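PDB 2O8R: polyphosphate kinase from Porphyromonas gingivalis, which probably catalyses the reversible transfer of the terminal phosphate of ATP onto a growing long-chain polyphosphate. Local coordinates for residues Leu346-Val349 with Pro350-Tyr354; Asp489-Arg492 with Leu493-Leu497; Tyr514-Gly517 with Glu518-Asn522; Ile528-Lys532 with Arg533-Gly537; Leu638-Glu641 with Ile642-Ile645. The protein carries 3 engineered substitutions. All coordinates share one frame; numbering follows the deposited sequence.

Interaction 1 (Leu346-Val349 with Pro350-Tyr354); sequences LIHV and PYYTY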
# COMPACT_ATOMS: atom_id res chain seq x y z
N LEU A 346 -7.93 -24.94 -20.81
CA LEU A 346 -6.57 -24.68 -20.42
C LEU A 346 -6.36 -23.20 -20.63
O LEU A 346 -6.59 -22.68 -21.72
CB LEU A 346 -5.64 -25.44 -21.35
CG LEU A 346 -4.37 -26.09 -20.84
CD1 LEU A 346 -4.62 -26.90 -19.56
CD2 LEU A 346 -3.88 -26.97 -21.96
N ILE A 347 -5.95 -22.49 -19.59
CA ILE A 347 -5.68 -21.07 -19.74
C ILE A 347 -4.21 -20.80 -19.49
O ILE A 347 -3.67 -21.13 -18.43
CB ILE A 347 -6.52 -20.24 -18.78
CG1 ILE A 347 -8.02 -20.46 -19.04
CG2 ILE A 347 -6.12 -18.77 -18.84
CD1 ILE A 347 -8.47 -20.19 -20.47
N HIS A 348 -3.57 -20.20 -20.48
CA HIS A 348 -2.16 -19.91 -20.43
C HIS A 348 -1.99 -18.42 -20.26
O HIS A 348 -2.20 -17.63 -21.19
CB HIS A 348 -1.48 -20.37 -21.71
CG HIS A 348 -1.75 -21.80 -22.05
ND1 HIS A 348 -1.14 -22.84 -21.39
CD2 HIS A 348 -2.55 -22.36 -22.99
CE1 HIS A 348 -1.57 -23.99 -21.90
NE2 HIS A 348 -2.42 -23.72 -22.87
N VAL A 349 -1.60 -18.01 -19.06
CA VAL A 349 -1.52 -16.59 -18.82
C VAL A 349 -0.15 -16.02 -18.89
O VAL A 349 0.81 -16.67 -18.46
CB VAL A 349 -2.03 -16.13 -17.44
CG1 VAL A 349 -3.51 -16.39 -17.29
CG2 VAL A 349 -1.19 -16.75 -16.29
N PRO A 350 -0.05 -14.99 -19.71
CA PRO A 350 -0.22 -13.58 -19.89
C PRO A 350 -1.07 -13.57 -21.17
O PRO A 350 -1.93 -12.72 -21.33
CB PRO A 350 1.20 -13.07 -20.15
CG PRO A 350 2.08 -14.30 -20.10
CD PRO A 350 1.15 -15.42 -20.43
N TYR A 351 -0.83 -14.58 -22.02
CA TYR A 351 -1.47 -14.80 -23.33
C TYR A 351 -3.00 -14.73 -23.28
O TYR A 351 -3.62 -14.10 -24.13
CB TYR A 351 -1.03 -16.14 -23.93
CG TYR A 351 0.47 -16.43 -23.85
CD1 TYR A 351 1.38 -15.64 -24.54
CD2 TYR A 351 0.96 -17.50 -23.11
CE1 TYR A 351 2.74 -15.88 -24.48
CE2 TYR A 351 2.33 -17.74 -23.03
CZ TYR A 351 3.21 -16.93 -23.73
OH TYR A 351 4.58 -17.16 -23.69
N TYR A 352 -3.60 -15.39 -22.29
CA TYR A 352 -5.01 -15.24 -21.99
C TYR A 352 -5.15 -14.33 -20.78
O TYR A 352 -4.15 -14.11 -20.08
CB TYR A 352 -5.63 -16.58 -21.66
CG TYR A 352 -5.83 -17.50 -22.84
CD1 TYR A 352 -7.05 -17.56 -23.50
CD2 TYR A 352 -4.80 -18.32 -23.30
CE1 TYR A 352 -7.25 -18.40 -24.57
CE2 TYR A 352 -4.99 -19.16 -24.38
CZ TYR A 352 -6.22 -19.20 -25.01
OH TYR A 352 -6.42 -20.04 -26.09
N THR A 353 -6.35 -13.80 -20.54
CA THR A 353 -6.62 -12.99 -19.35
C THR A 353 -6.50 -13.79 -18.08
O THR A 353 -6.50 -15.02 -18.09
CB THR A 353 -8.05 -12.37 -19.29
OG1 THR A 353 -8.94 -13.09 -20.16
CG2 THR A 353 -8.04 -10.88 -19.64
N TYR A 354 -6.41 -13.06 -16.98
CA TYR A 354 -6.49 -13.63 -15.66
C TYR A 354 -7.95 -13.71 -15.21
O TYR A 354 -8.27 -14.35 -14.20
CB TYR A 354 -5.70 -12.76 -14.70
CG TYR A 354 -4.20 -13.00 -14.72
CD1 TYR A 354 -3.39 -12.38 -15.67
CD2 TYR A 354 -3.60 -13.83 -13.79
CE1 TYR A 354 -2.01 -12.59 -15.69
CE2 TYR A 354 -2.23 -14.06 -13.81
CZ TYR A 354 -1.44 -13.43 -14.75
OH TYR A 354 -0.07 -13.65 -14.75

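Interaction 2 (Asp489-Arg492 with Leu493-Leu497); sequences DVYR and LFRIL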
# COMPACT_ATOMS: atom_id res chain seq x y z
N ASP A 489 -11.18 -35.61 -6.07
CA ASP A 489 -9.84 -35.65 -5.50
C ASP A 489 -9.52 -34.35 -4.81
O ASP A 489 -8.99 -34.35 -3.69
CB ASP A 489 -8.83 -35.93 -6.60
CG ASP A 489 -8.72 -37.41 -6.93
OD1 ASP A 489 -9.29 -38.21 -6.17
OD2 ASP A 489 -8.06 -37.76 -7.94
N VAL A 490 -9.86 -33.25 -5.47
CA VAL A 490 -9.70 -31.92 -4.91
C VAL A 490 -10.62 -31.78 -3.69
O VAL A 490 -10.20 -31.28 -2.63
CB VAL A 490 -10.02 -30.83 -5.96
CG1 VAL A 490 -10.07 -29.45 -5.32
CG2 VAL A 490 -8.97 -30.84 -7.07
N TYR A 491 -11.86 -32.26 -3.84
CA TYR A 491 -12.80 -32.32 -2.73
C TYR A 491 -12.17 -32.98 -1.51
O TYR A 491 -12.17 -32.42 -0.41
CB TYR A 491 -14.04 -33.11 -3.14
CG TYR A 491 -14.88 -33.53 -1.96
CD1 TYR A 491 -15.76 -32.63 -1.38
CD2 TYR A 491 -14.80 -34.81 -1.43
CE1 TYR A 491 -16.53 -32.99 -0.30
CE2 TYR A 491 -15.57 -35.18 -0.35
CZ TYR A 491 -16.43 -34.25 0.21
OH TYR A 491 -17.21 -34.59 1.30
N ARG A 492 -11.63 -34.17 -1.73
CA ARG A 492 -11.00 -34.95 -0.70
C ARG A 492 -9.77 -34.26 -0.14
O ARG A 492 -9.54 -34.29 1.07
CB ARG A 492 -10.62 -36.34 -1.24
CG ARG A 492 -9.96 -37.22 -0.22
CD ARG A 492 -9.57 -38.56 -0.80
NE ARG A 492 -10.59 -39.58 -0.59
CZ ARG A 492 -11.16 -40.27 -1.56
NH1 ARG A 492 -10.81 -40.07 -2.82
NH2 ARG A 492 -12.08 -41.18 -1.27
N LEU A 493 -8.98 -33.64 -1.02
CA LEU A 493 -7.79 -32.90 -0.59
C LEU A 493 -8.13 -31.83 0.44
O LEU A 493 -7.49 -31.75 1.49
CB LEU A 493 -7.07 -32.27 -1.78
CG LEU A 493 -5.85 -31.38 -1.48
CD1 LEU A 493 -4.78 -32.11 -0.67
CD2 LEU A 493 -5.26 -30.80 -2.78
N PHE A 494 -9.16 -31.03 0.16
CA PHE A 494 -9.48 -29.94 1.06
C PHE A 494 -10.01 -30.43 2.40
O PHE A 494 -9.80 -29.78 3.42
CB PHE A 494 -10.46 -28.98 0.44
CG PHE A 494 -9.83 -27.98 -0.49
CD1 PHE A 494 -9.08 -26.93 0.01
CD2 PHE A 494 -10.02 -28.06 -1.86
CE1 PHE A 494 -8.52 -25.98 -0.83
CE2 PHE A 494 -9.46 -27.11 -2.72
CZ PHE A 494 -8.70 -26.08 -2.21
N ARG A 495 -10.68 -31.57 2.41
CA ARG A 495 -11.17 -32.13 3.66
C ARG A 495 -10.00 -32.58 4.50
O ARG A 495 -9.97 -32.35 5.71
CB ARG A 495 -12.12 -33.28 3.41
CG ARG A 495 -13.54 -32.83 3.21
CD ARG A 495 -14.48 -33.99 2.92
NE ARG A 495 -14.34 -35.08 3.88
CZ ARG A 495 -14.93 -35.12 5.07
NH1 ARG A 495 -15.71 -34.12 5.47
NH2 ARG A 495 -14.74 -36.16 5.86
N ILE A 496 -9.04 -33.23 3.85
CA ILE A 496 -7.79 -33.60 4.51
C ILE A 496 -7.07 -32.36 5.07
O ILE A 496 -6.66 -32.35 6.22
CB ILE A 496 -6.88 -34.43 3.57
CG1 ILE A 496 -7.52 -35.79 3.28
CG2 ILE A 496 -5.49 -34.62 4.20
CD1 ILE A 496 -6.70 -36.70 2.37
N LEU A 497 -6.94 -31.30 4.27
CA LEU A 497 -6.35 -30.05 4.77
C LEU A 497 -7.18 -29.41 5.90
O LEU A 497 -6.63 -28.73 6.78
CB LEU A 497 -6.10 -29.05 3.63
CG LEU A 497 -5.12 -29.52 2.56
CD1 LEU A 497 -5.01 -28.53 1.43
CD2 LEU A 497 -3.75 -29.80 3.17

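Interaction 3 (Tyr514-Gly517 with Glu518-Asn522); sequences YNMG and EAITN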
# COMPACT_ATOMS: atom_id res chain seq x y z
N TYR A 514 1.88 -38.08 -0.32
CA TYR A 514 0.86 -39.10 -0.51
C TYR A 514 1.24 -40.01 -1.67
O TYR A 514 1.99 -40.95 -1.49
CB TYR A 514 -0.51 -38.47 -0.72
CG TYR A 514 -1.08 -37.86 0.54
CD1 TYR A 514 -1.68 -38.66 1.51
CD2 TYR A 514 -1.00 -36.49 0.77
CE1 TYR A 514 -2.19 -38.11 2.68
CE2 TYR A 514 -1.51 -35.92 1.93
CZ TYR A 514 -2.11 -36.74 2.88
OH TYR A 514 -2.63 -36.19 4.02
N ASN A 515 0.74 -39.72 -2.87
CA ASN A 515 1.01 -40.58 -4.02
C ASN A 515 2.04 -40.06 -5.01
O ASN A 515 2.40 -40.77 -5.95
CB ASN A 515 -0.28 -40.90 -4.76
CG ASN A 515 -1.04 -39.66 -5.15
OD1 ASN A 515 -0.60 -38.54 -4.89
ND2 ASN A 515 -2.18 -39.84 -5.79
N MSE A 516 2.51 -38.83 -4.81
CA MSE A 516 3.31 -38.17 -5.85
C MSE A 516 4.71 -38.73 -6.10
O MSE A 516 5.15 -38.82 -7.25
CB MSE A 516 3.39 -36.67 -5.60
CG MSE A 516 3.92 -35.93 -6.82
SE MSE A 516 4.16 -34.02 -6.54
CE MSE A 516 5.70 -34.04 -5.34
N GLY A 517 5.41 -39.09 -5.03
CA GLY A 517 6.75 -39.66 -5.16
C GLY A 517 6.71 -40.92 -5.99
O GLY A 517 7.45 -41.05 -6.96
N GLU A 518 5.83 -41.85 -5.61
CA GLU A 518 5.67 -43.11 -6.31
C GLU A 518 5.35 -42.85 -7.77
O GLU A 518 5.99 -43.43 -8.65
CB GLU A 518 4.54 -43.94 -5.70
CG GLU A 518 4.99 -45.04 -4.76
CD GLU A 518 4.04 -46.23 -4.76
OE1 GLU A 518 2.99 -46.16 -5.43
OE2 GLU A 518 4.36 -47.24 -4.08
N ALA A 519 4.39 -41.96 -8.00
CA ALA A 519 3.90 -41.69 -9.35
C ALA A 519 5.02 -41.21 -10.26
O ALA A 519 5.17 -41.72 -11.37
CB ALA A 519 2.75 -40.69 -9.32
N ILE A 520 5.80 -40.24 -9.78
CA ILE A 520 6.97 -39.74 -10.53
C ILE A 520 7.97 -40.87 -10.85
O ILE A 520 8.41 -40.99 -12.00
CB ILE A 520 7.66 -38.58 -9.80
CG1 ILE A 520 6.78 -37.34 -9.83
CG2 ILE A 520 8.97 -38.22 -10.46
CD1 ILE A 520 7.27 -36.23 -8.92
N THR A 521 8.29 -41.69 -9.85
CA THR A 521 9.14 -42.88 -10.04
C THR A 521 8.56 -43.88 -11.06
O THR A 521 9.25 -44.33 -11.98
CB THR A 521 9.42 -43.60 -8.71
OG1 THR A 521 10.24 -42.76 -7.88
CG2 THR A 521 10.15 -44.91 -8.94
N ASN A 522 7.29 -44.23 -10.89
CA ASN A 522 6.63 -45.14 -11.82
C ASN A 522 6.66 -44.64 -13.26
O ASN A 522 7.06 -45.39 -14.15
CB ASN A 522 5.18 -45.37 -11.39
CG ASN A 522 5.09 -45.91 -9.99
OD1 ASN A 522 6.03 -46.53 -9.48
ND2 ASN A 522 3.96 -45.66 -9.34

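Interaction 4 (Ile528-Lys532 with Arg533-Gly537); sequences IENVK and RGKRG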
# COMPACT_ATOMS: atom_id res chain seq x y z
N ILE A 528 11.86 -46.22 -18.96
CA ILE A 528 13.05 -47.08 -18.97
C ILE A 528 12.72 -48.45 -19.55
O ILE A 528 13.40 -48.93 -20.45
CB ILE A 528 13.69 -47.26 -17.58
CG1 ILE A 528 14.20 -45.92 -17.04
CG2 ILE A 528 14.83 -48.28 -17.65
CD1 ILE A 528 14.74 -46.03 -15.64
N GLU A 529 11.64 -49.05 -19.03
CA GLU A 529 11.14 -50.34 -19.49
C GLU A 529 10.91 -50.35 -20.98
O GLU A 529 11.42 -51.21 -21.69
CB GLU A 529 9.83 -50.68 -18.79
CG GLU A 529 9.94 -50.76 -17.28
CD GLU A 529 8.62 -50.46 -16.59
OE1 GLU A 529 7.58 -50.97 -17.04
OE2 GLU A 529 8.63 -49.71 -15.59
N ASN A 530 10.15 -49.37 -21.45
CA ASN A 530 9.78 -49.27 -22.86
C ASN A 530 10.98 -49.32 -23.80
O ASN A 530 10.89 -49.88 -24.89
CB ASN A 530 8.97 -48.00 -23.10
CG ASN A 530 7.57 -48.04 -22.47
OD1 ASN A 530 6.81 -47.09 -22.58
ND2 ASN A 530 7.24 -49.15 -21.81
N VAL A 531 12.09 -48.73 -23.37
CA VAL A 531 13.33 -48.75 -24.15
C VAL A 531 13.92 -50.16 -24.19
O VAL A 531 14.49 -50.59 -25.19
CB VAL A 531 14.36 -47.75 -23.60
CG1 VAL A 531 15.71 -47.87 -24.33
CG2 VAL A 531 13.83 -46.34 -23.72
N LYS A 532 13.77 -50.89 -23.09
CA LYS A 532 14.20 -52.27 -23.03
C LYS A 532 13.29 -53.18 -23.88
O LYS A 532 13.73 -54.23 -24.36
CB LYS A 532 14.28 -52.74 -21.58
CG LYS A 532 15.31 -51.96 -20.77
CD LYS A 532 15.28 -52.34 -19.31
CE LYS A 532 16.40 -51.65 -18.55
NZ LYS A 532 16.25 -51.82 -17.08
N ARG A 533 12.05 -52.76 -24.10
CA ARG A 533 11.17 -53.47 -25.03
C ARG A 533 11.39 -52.96 -26.44
O ARG A 533 10.67 -53.34 -27.37
CB ARG A 533 9.68 -53.31 -24.67
CG ARG A 533 9.32 -53.36 -23.20
CD ARG A 533 9.58 -54.72 -22.57
NE ARG A 533 9.00 -54.79 -21.23
CZ ARG A 533 9.61 -54.39 -20.12
NH1 ARG A 533 10.84 -53.89 -20.17
NH2 ARG A 533 8.99 -54.49 -18.95
N GLY A 534 12.36 -52.07 -26.61
CA GLY A 534 12.69 -51.56 -27.94
C GLY A 534 11.77 -50.47 -28.47
O GLY A 534 11.74 -50.23 -29.68
N LYS A 535 11.03 -49.83 -27.57
CA LYS A 535 10.19 -48.68 -27.92
C LYS A 535 10.94 -47.38 -27.62
O LYS A 535 11.93 -47.39 -26.88
CB LYS A 535 8.87 -48.69 -27.14
CG LYS A 535 8.00 -49.92 -27.32
CD LYS A 535 6.85 -49.91 -26.32
CE LYS A 535 6.45 -51.31 -25.89
NZ LYS A 535 5.73 -51.36 -24.57
N ARG A 536 10.46 -46.27 -28.18
CA ARG A 536 11.03 -44.95 -27.92
C ARG A 536 10.81 -44.55 -26.46
O ARG A 536 9.74 -44.82 -25.89
CB ARG A 536 10.43 -43.90 -28.86
CG ARG A 536 11.01 -42.53 -28.68
CD ARG A 536 10.98 -41.69 -29.94
NE ARG A 536 11.65 -40.40 -29.73
CZ ARG A 536 11.06 -39.31 -29.24
NH1 ARG A 536 9.77 -39.33 -28.90
NH2 ARG A 536 11.75 -38.18 -29.08
N GLY A 537 11.82 -43.94 -25.85
CA GLY A 537 11.74 -43.45 -24.47
C GLY A 537 12.00 -41.96 -24.39
O GLY A 537 13.14 -41.51 -24.54

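Interaction 5 (Leu638-Glu641 with Ile642-Ile645); sequences LRRE and IIDI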
# COMPACT_ATOMS: atom_id res chain seq x y z
N LEU A 638 -6.30 -30.84 -25.38
CA LEU A 638 -5.57 -30.06 -24.39
C LEU A 638 -4.12 -30.53 -24.24
O LEU A 638 -3.19 -29.73 -24.38
CB LEU A 638 -6.28 -30.07 -23.04
CG LEU A 638 -7.57 -29.25 -22.91
CD1 LEU A 638 -7.80 -28.89 -21.46
CD2 LEU A 638 -7.50 -27.99 -23.75
N ARG A 639 -3.94 -31.83 -24.00
CA ARG A 639 -2.60 -32.45 -23.98
C ARG A 639 -1.76 -32.13 -25.22
O ARG A 639 -0.53 -31.97 -25.13
CB ARG A 639 -2.69 -33.97 -23.86
CG ARG A 639 -2.57 -34.52 -22.47
CD ARG A 639 -2.21 -36.01 -22.49
NE ARG A 639 -2.82 -36.69 -23.63
CZ ARG A 639 -4.03 -37.23 -23.64
NH1 ARG A 639 -4.80 -37.20 -22.56
NH2 ARG A 639 -4.48 -37.80 -24.75
N ARG A 640 -2.42 -32.08 -26.37
CA ARG A 640 -1.75 -31.82 -27.64
C ARG A 640 -1.26 -30.39 -27.67
O ARG A 640 -0.16 -30.11 -28.16
CB ARG A 640 -2.71 -32.13 -28.81
CG ARG A 640 -2.28 -31.69 -30.22
CD ARG A 640 -0.85 -32.10 -30.61
NE ARG A 640 -0.47 -33.43 -30.12
CZ ARG A 640 0.78 -33.83 -29.94
NH1 ARG A 640 1.80 -33.00 -30.21
NH2 ARG A 640 1.02 -35.05 -29.49
N GLU A 641 -2.06 -29.48 -27.12
CA GLU A 641 -1.72 -28.06 -27.12
C GLU A 641 -0.47 -27.80 -26.28
O GLU A 641 0.43 -27.09 -26.71
CB GLU A 641 -2.89 -27.24 -26.61
CG GLU A 641 -2.73 -25.73 -26.71
CD GLU A 641 -3.95 -24.99 -26.18
OE1 GLU A 641 -4.39 -25.27 -25.05
OE2 GLU A 641 -4.50 -24.15 -26.91
N ILE A 642 -0.40 -28.41 -25.09
CA ILE A 642 0.71 -28.21 -24.17
C ILE A 642 2.02 -28.63 -24.82
O ILE A 642 3.03 -27.92 -24.76
CB ILE A 642 0.49 -28.98 -22.86
CG1 ILE A 642 -0.58 -28.29 -22.03
CG2 ILE A 642 1.77 -29.06 -22.04
CD1 ILE A 642 -1.08 -29.12 -20.87
N ILE A 643 1.97 -29.78 -25.47
CA ILE A 643 3.12 -30.29 -26.20
C ILE A 643 3.48 -29.36 -27.34
O ILE A 643 4.66 -29.06 -27.55
CB ILE A 643 2.90 -31.73 -26.67
CG1 ILE A 643 2.54 -32.59 -25.46
CG2 ILE A 643 4.14 -32.28 -27.30
CD1 ILE A 643 2.29 -34.02 -25.76
N ASP A 644 2.48 -28.87 -28.07
CA ASP A 644 2.73 -27.91 -29.14
C ASP A 644 3.56 -26.76 -28.57
O ASP A 644 4.62 -26.42 -29.10
CB ASP A 644 1.42 -27.38 -29.70
CG ASP A 644 0.77 -28.32 -30.69
OD1 ASP A 644 1.45 -29.20 -31.24
OD2 ASP A 644 -0.45 -28.16 -30.92
N ILE A 645 3.06 -26.20 -27.47
CA ILE A 645 3.66 -25.06 -26.78
C ILE A 645 5.08 -25.36 -26.33
O ILE A 645 6.02 -24.62 -26.65
CB ILE A 645 2.77 -24.62 -25.60
CG1 ILE A 645 1.53 -23.89 -26.12
CG2 ILE A 645 3.53 -23.73 -24.62
CD1 ILE A 645 0.35 -23.97 -25.19

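Interaction 1 (Leu346-Val349 with Pro350-Tyr354)
Val349 forms the bump of this turn and the Tyr354 ring the surface it rests on. The side chains cross at about a right angle, and CB of Val349 stands over one ring face, 4.0 Å from the centroid of the Tyr354 ring and 19° off its normal, as a CH-pi contact. The two methyls part from there: Val349 CG2 drops toward the phenol end, 3.7 Å from Tyr354 CZ, while Val349 CG1, anti to its carbonyl carbon (chi1 -65°), turns to the backbone and meets Thr353 O at 3.4 Å. On the same side of the strand, Ile347 pushes its CG2 methyl against Tyr352 CB at 3.6 Å. The strand 345-349, paired antiparallel with 474-481 in a phospholipase D-like domain, here breaks into the loop that leads to helix 355-365. The carbonyl of His348 pins that loop: Tyr352 N donates to His348 O (2.9 Å, 158°), closing an alpha-turn, and the same oxygen lies in plane at the edge of the Tyr352 ring. On the other side of the strand, CB of His348 fits beside CD2 of Tyr351 at 4.0 Å. The Tyr352 hydroxyl reaches on to Glu690, and Tyr354 lies close to Tyr474, a predicted ATP-binding residue.

Interaction 2 (Asp489-Arg492 with Leu493-Leu497)
Tyr491 and Arg495 meet one turn apart in a local contact on helix 484-497, near its C-terminal end, on the partly exposed side of the helix. The arginine chain runs alongside the phenol, so that CD of Arg495 comes to 3.3 Å from Tyr491 CZ. Two torsions make the match: the tyrosine CG is anti to its backbone N (chi1 165°), while the arginine chain bends at chi3 and brings its guanidinium to within 15° of the ring plane. The guanidinium itself is engaged farther along, by a salt bridge to Glu502 and a hydrogen bond to Pro501 O. Helix 484-497 is amphipathic, and its inner side packs on strand 442-447 of the phospholipase D-like sheet. There Val490 and Phe494 run alongside each other, with Val490 CG1 3.6 Å from Phe494 CE2; Leu444 touches both, and the Phe494 ring also meets that of Phe403. Arg492 CG and Ile496 CD1 brush at 4.2 Å as their side chains cross obliquely, and Arg492 NE forms a second salt bridge to Glu502. Backbone bonds one turn apart carry the helix through, among them Phe494 N to Val490 O at 3.0 Å and Ile496 N to Arg492 O at 3.0 Å.

Interaction 3 (Tyr514-Gly517 with Glu518-Asn522)
Ile520 N donates to Met516 O at 3.0 Å in a nearly straight bond, 173° at the hydrogen, and Thr521 N repeats this to Gly517 O at 3.1 Å. Just ahead of them Ala519 N reaches Asn515 O, also at 3.1 Å. These bonds between residues four apart set up the first turn of helix 516-532. Asn515, still in the preceding loop, is held through both polar atoms of its amide: OD1 accepts from Val511 N and ND2 donates to Leu509 O, which fixes the rotation of the amide and ties the helix start to the neighbourhood of strand 510-511. Packing follows outward from this polar frame. Met516, here selenomethionine, and Ile520 leave the helix together as neighbours one turn apart, with Met516 CG 4.0 Å from Ile520 CD1. The extended start of the Met516 chain, CG anti to the backbone N (chi1 -166°), carries it along the isoleucine before it bends at chi3. Ala519 places its CB 3.4 Å from Asn515 O. Gly517 and Glu518 lie on the exposed side of the turn. Leu623 of helix 620-624 touches both Met516 and Ile520, Trp618 adds to the cover over Ile520, and Leu510 of strand 510-511 packs against Asn515, Met516 and Ala519.

Interaction 4 (Ile528-Lys532 with Arg533-Gly537)
Asn530 O is the acceptor on which the end of helix 516-532 turns. It receives Lys535 N at 2.7 Å and, more weakly, Arg533 N at 3.2 Å; the latter donates chiefly to Glu529 O, at 2.9 Å. The bond from Lys535 spans five residues, and inside it Gly534 N makes a weak bond to Val531 O at 3.0 Å. Together the pair defines a Schellman motif, in which Gly534 takes the positive phi (79°) that reverses the chain and ends the helix. The carbonyls of Asn530 and Val531 thus find donors in the loop, the second only weakly. Lys535 O swings back toward the helix, where the CA-H of Val531 points at it.

The side chains close round the turn. Arg533 bends at chi2 (-66°) and doubles back to lie along Glu529, with Arg533 NH1 3.6 Å from Glu529 CB. Their opposite charges remain beyond salt-bridge range, OE1 of Glu529 lying well out of the guanidinium plane, so the attraction is at most a general electrostatic one. Val531 CG2 rests on CA of the buried Gly537 at 3.6 Å.

This loop hands the chain from helix 516-532 to strand 538-543. Gly537 is already backbone-bonded to Glu564, at the start of the adjacent strand 564-569, while Val531 packs on Val563, Ile528 on Ala561 and Asn530 on Asn605.

Interaction 5 (Leu638-Glu641 with Ile642-Ile645)
The guanidinium of Arg640 has Ile643 over one face and Asp644 at its edge. The methyl CD1 of Ile643 approaches Arg640 NH2 to 4.1 Å, while its CG2 lies 3.8 Å from Arg640 NH1. OD1 of Asp644 lies in the guanidinium plane but at a distance: Arg640 NH1 to OD1 is 4.0 Å, a long salt bridge, and the carboxylate is turned 61° from the guanidinium. The bend at chi2 (50°) sets CD of Arg640 beside the carboxylate, 3.8 Å from Asp644 OD1, and a second bend at chi3 (38°) brings the guanidinium over Ile643. The other carboxylate oxygen, OD2, is hydrogen-bonded to Tyr685, so the ion pair with Arg640 is the looser of the holds on Asp644.

Away from this exposed corner, the stem of Glu641 follows the side chain of Ile645, Glu641 CG to Ile645 CD1 being 3.9 Å. With CG anti to the backbone N and the chain extended beyond it, Glu641 carries its buried carboxylate away from the helix axis to a salt bridge with Lys689 and a weak bond from His348. Underneath, the helical bonds continue without a break, Asp644 N to Arg640 O and Ile645 N to Glu641 O both at 2.9 Å.

Helix 636-651 packs against three elements: helix 678-691 touches Glu641 and Ile645, strand 345-349 packs through Leu346 on Leu638, Glu641 and Ile642, and Val611 of strand 610-614 meets Arg639, Ile642 and Ile643.

How the interactions relate
All five contacts are local and follow one another in series, so none nests in or crosses another. Interaction 1 closes the turn after strand 345-349, and interaction 2 lies within helix 484-497; both lie in the first C-terminal domain. The second domain holds the rest: interactions 3 and 4 start and end helix 516-532, their centres about 20 Å apart, and interaction 5 lies on helix 636-651. Two contacts bridge the domains. Ile496 of interaction 2 touches Tyr514 of interaction 3, and Leu346 and His348 of interaction 1 pack on Glu641, Ile642 and Ile645 of interaction 5. Interaction 4 touches none of the others, though it shares helix 516-532 with interaction 3.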